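Local coordinates for protein glutathione S-transferase (Agrobacterium tumefaciens, PDB 2YCD) that probably conjugates glutathione to electrophilic compounds, as other members of the glutathione transferase superfamily do, and may take part in herbicide detoxification, at residues A[119-124]-A[154-159]. Numbering follows the deposited sequence. Where two conformers were deposited one is given.
Sequences LNTIEP and LKRLDE. With GTB (S-(p-nitrobenzyl)glutathione), chain B.
Arg156 reaches from helix 142-164 across to Thr121 and Ile122 of helix 105-135. Its CB lies 4.4 Å from CD1 of Ile122, the tip of a side chain that also packs on Met181 and Val184 of helix 176-185. The chain then bends at chi2 (-74°), which carries it across Thr121. There CD meets the methyl CG2 of Thr121 at 4.1 Å, the two side chains crossing at about a right angle. NE passes equally close to that methyl, which sits oblique to the guanidinium, and the N-H of NE is given to a water at 3.0 Å. The same water donates to the backbone O of Thr121 at 2.7 Å, so a single water ties the arginine to the backbone of helix 105-135. At the far end, NH1 bonds Glu159 OE1 at 2.8 Å, almost in the guanidinium plane and on the syn side of the carboxylate. Lys155 NZ donates to OE2 of that carboxylate, again on a syn lone pair, completing a salt-bridge network one helical turn long. Water at NE and carboxylate at NH1, both in the guanidinium plane at its edge, probably fix its rotation. With OG1 beside its backbone N (chi1 -67°) and the methyl CG2 anti to it, Thr121 turns the hydroxyl to the ligand and the methyl to Arg156; OG1 accepts from N1 of S-(p-nitrobenzyl)glutathione at 2.9 Å and also bonds Glu85 of the second subunit. The contact thus joins two long helices of the all-helical C-terminal domain at the dimer interface, where Arg156 packs on Gln72 of the second subunit beside a glutathione site to which both chains contribute, and helix 176-185 backs Ile122.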
loop_
_atom_site.group_PDB
_atom_site.type_symbol
_atom_site.label_atom_id
_atom_site.label_comp_id
_atom_site.label_asym_id
_atom_site.label_seq_id
_atom_site.Cartn_x
_atom_site.Cartn_y
_atom_site.Cartn_z
ATOM N N LEU A 119 0.335 4.870 1.867
ATOM C CA LEU A 119 -0.387 3.638 2.217
ATOM C C LEU A 119 0.501 2.499 2.697
ATOM O O LEU A 119 0.005 1.627 3.424
ATOM C CB LEU A 119 -1.227 3.158 1.019
ATOM C CG LEU A 119 -2.237 4.176 0.478
ATOM C CD1 LEU A 119 -3.188 3.492 -0.514
ATOM C CD2 LEU A 119 -3.004 4.875 1.570
ATOM N N ASN A 120 1.792 2.499 2.325
ATOM C CA ASN A 120 2.656 1.344 2.569
ATOM C C ASN A 120 3.852 1.636 3.486
ATOM O O ASN A 120 4.600 0.720 3.838
ATOM C CB ASN A 120 3.128 0.741 1.221
ATOM C CG ASN A 120 3.576 -0.724 1.328
ATOM O OD1 ASN A 120 2.861 -1.571 1.867
ATOM N ND2 ASN A 120 4.735 -1.024 0.784
ATOM N N THR A 121 4.051 2.901 3.837
ATOM C CA THR A 121 5.064 3.281 4.822
ATOM C C THR A 121 4.428 4.030 6.008
ATOM O O THR A 121 4.585 3.622 7.179
ATOM C CB THR A 121 6.208 4.076 4.173
ATOM O OG1 THR A 121 6.928 3.210 3.281
ATOM C CG2 THR A 121 7.185 4.620 5.222
ATOM N N ILE A 122 3.689 5.100 5.736
ATOM C CA ILE A 122 3.092 5.875 6.834
ATOM C C ILE A 122 1.884 5.156 7.466
ATOM O O ILE A 122 1.821 4.976 8.691
ATOM C CB ILE A 122 2.697 7.286 6.347
ATOM C CG1 ILE A 122 3.935 8.072 5.900
ATOM C CG2 ILE A 122 1.972 8.074 7.465
ATOM C CD1 ILE A 122 5.014 8.249 6.996
ATOM N N GLU A 123 0.954 4.681 6.644
ATOM C CA GLU A 123 -0.237 4.050 7.186
ATOM C C GLU A 123 0.067 2.871 8.118
ATOM O O GLU A 123 -0.506 2.816 9.202
ATOM C CB GLU A 123 -1.183 3.627 6.079
ATOM C CG GLU A 123 -2.455 2.982 6.628
ATOM C CD GLU A 123 -3.367 2.520 5.534
ATOM O OE1 GLU A 123 -4.109 3.361 5.003
ATOM O OE2 GLU A 123 -3.349 1.323 5.219
ATOM N N PRO A 124 0.941 1.926 7.718
ATOM C CA PRO A 124 1.180 0.813 8.653
ATOM C C PRO A 124 1.721 1.270 10.005
ATOM O O PRO A 124 1.325 0.702 11.031
ATOM C CB PRO A 124 2.194 -0.083 7.930
ATOM C CG PRO A 124 2.200 0.380 6.505
ATOM C CD PRO A 124 1.641 1.766 6.429
ATOM N N LEU A 154 6.548 7.651 16.027
ATOM C CA LEU A 154 7.197 8.949 16.155
ATOM C C LEU A 154 8.432 9.057 15.261
ATOM O O LEU A 154 8.687 10.109 14.691
ATOM C CB LEU A 154 7.543 9.246 17.622
ATOM C CG LEU A 154 6.351 9.268 18.584
ATOM C CD1 LEU A 154 6.777 9.663 20.006
ATOM C CD2 LEU A 154 5.268 10.193 18.079
ATOM N N LYS A 155 9.167 7.963 15.107
ATOM C CA LYS A 155 10.306 7.936 14.198
ATOM C C LYS A 155 9.878 8.209 12.741
ATOM O O LYS A 155 10.498 9.004 12.042
ATOM C CB LYS A 155 11.047 6.603 14.339
ATOM C CG LYS A 155 12.245 6.460 13.421
ATOM C CD LYS A 155 13.055 5.221 13.775
ATOM C CE LYS A 155 14.277 5.082 12.872
ATOM N NZ LYS A 155 13.909 4.789 11.453
ATOM N N ARG A 156 8.808 7.557 12.288
ATOM C CA ARG A 156 8.303 7.794 10.934
ATOM C C ARG A 156 7.777 9.217 10.747
ATOM O O ARG A 156 7.961 9.812 9.687
ATOM C CB ARG A 156 7.197 6.791 10.584
ATOM C CG ARG A 156 7.702 5.386 10.374
ATOM C CD ARG A 156 8.450 5.223 9.049
ATOM N NE ARG A 156 8.902 3.846 8.911
ATOM C CZ ARG A 156 10.164 3.444 8.988
ATOM N NH1 ARG A 156 11.147 4.316 9.180
ATOM N NH2 ARG A 156 10.445 2.152 8.853
ATOM N N LEU A 157 7.129 9.772 11.770
ATOM C CA LEU A 157 6.665 11.149 11.700
ATOM C C LEU A 157 7.832 12.149 11.702
ATOM O O LEU A 157 7.793 13.137 10.984
ATOM C CB LEU A 157 5.668 11.464 12.826
ATOM C CG LEU A 157 4.362 10.647 12.811
ATOM C CD1 LEU A 157 3.487 10.993 14.004
ATOM C CD2 LEU A 157 3.562 10.872 11.529
ATOM N N ASP A 158 8.868 11.854 12.486
ATOM C CA ASP A 158 10.113 12.641 12.436
ATOM C C ASP A 158 10.625 12.671 11.001
ATOM O O ASP A 158 10.953 13.719 10.464
ATOM C CB ASP A 158 11.230 12.033 13.302
ATOM C CG ASP A 158 10.992 12.175 14.803
ATOM O OD1 ASP A 158 10.160 13.005 15.231
ATOM O OD2 ASP A 158 11.673 11.438 15.557
ATOM N N GLU A 159 10.706 11.497 10.378
ATOM C CA GLU A 159 11.218 11.387 9.015
ATOM C C GLU A 159 10.350 12.136 7.994
ATOM O O GLU A 159 10.857 12.858 7.121
ATOM C CB GLU A 159 11.368 9.902 8.643
ATOM C CG GLU A 159 12.524 9.232 9.411
ATOM C CD GLU A 159 12.368 7.733 9.605
ATOM O OE1 GLU A 159 11.374 7.128 9.146
ATOM O OE2 GLU A 159 13.260 7.123 10.229
HETATM N N1 GTB B . 6.990 0.680 1.789
HETATM C CA1 GTB B . 8.415 0.426 1.533
HETATM C C1 GTB B . 8.590 -0.250 0.198
HETATM O O11 GTB B . 7.731 -1.095 -0.132
HETATM O O12 GTB B . 9.581 0.041 -0.514
HETATM C CB1 GTB B . 8.974 -0.415 2.692
HETATM C CG1 GTB B . 10.485 -0.595 2.561
HETATM C CD1 GTB B . 11.040 -1.517 3.629
HETATM O OE1 GTB B . 10.286 -1.990 4.480
HETATM N N2 GTB B . 12.344 -1.775 3.562
HETATM C CA2 GTB B . 13.016 -2.660 4.515
HETATM C C2 GTB B . 14.216 -2.008 5.129
HETATM O O2 GTB B . 14.944 -1.254 4.487
HETATM C CB2 GTB B . 13.575 -3.876 3.751
HETATM S SG2 GTB B . 12.353 -4.944 3.066
HETATM N N3 GTB B . 14.455 -2.316 6.406
HETATM C CA3 GTB B . 15.601 -1.846 7.166
HETATM C C3 GTB B . 15.259 -0.846 8.232
HETATM O O31 GTB B . 14.064 -0.572 8.457
HETATM O O32 GTB B . 16.225 -0.333 8.843
HETATM C "C'" GTB B . 11.528 -5.688 4.441
HETATM C "C1'" GTB B . 12.094 -7.038 4.795
HETATM C "C2'" GTB B . 13.071 -7.148 5.772
HETATM C "C3'" GTB B . 13.584 -8.401 6.099
HETATM C "C4'" GTB B . 13.112 -9.539 5.449
HETATM N N41 GTB B . 13.624 -10.806 5.787
HETATM O O41 GTB B . 13.148 -11.832 5.305
HETATM O O42 GTB B . 14.542 -10.872 6.583
HETATM C "C5'" GTB B . 12.127 -9.421 4.478
HETATM C "C6'" GTB B . 11.611 -8.171 4.151
HETATM O O HOH W 1 6.627 2.061 8.117
#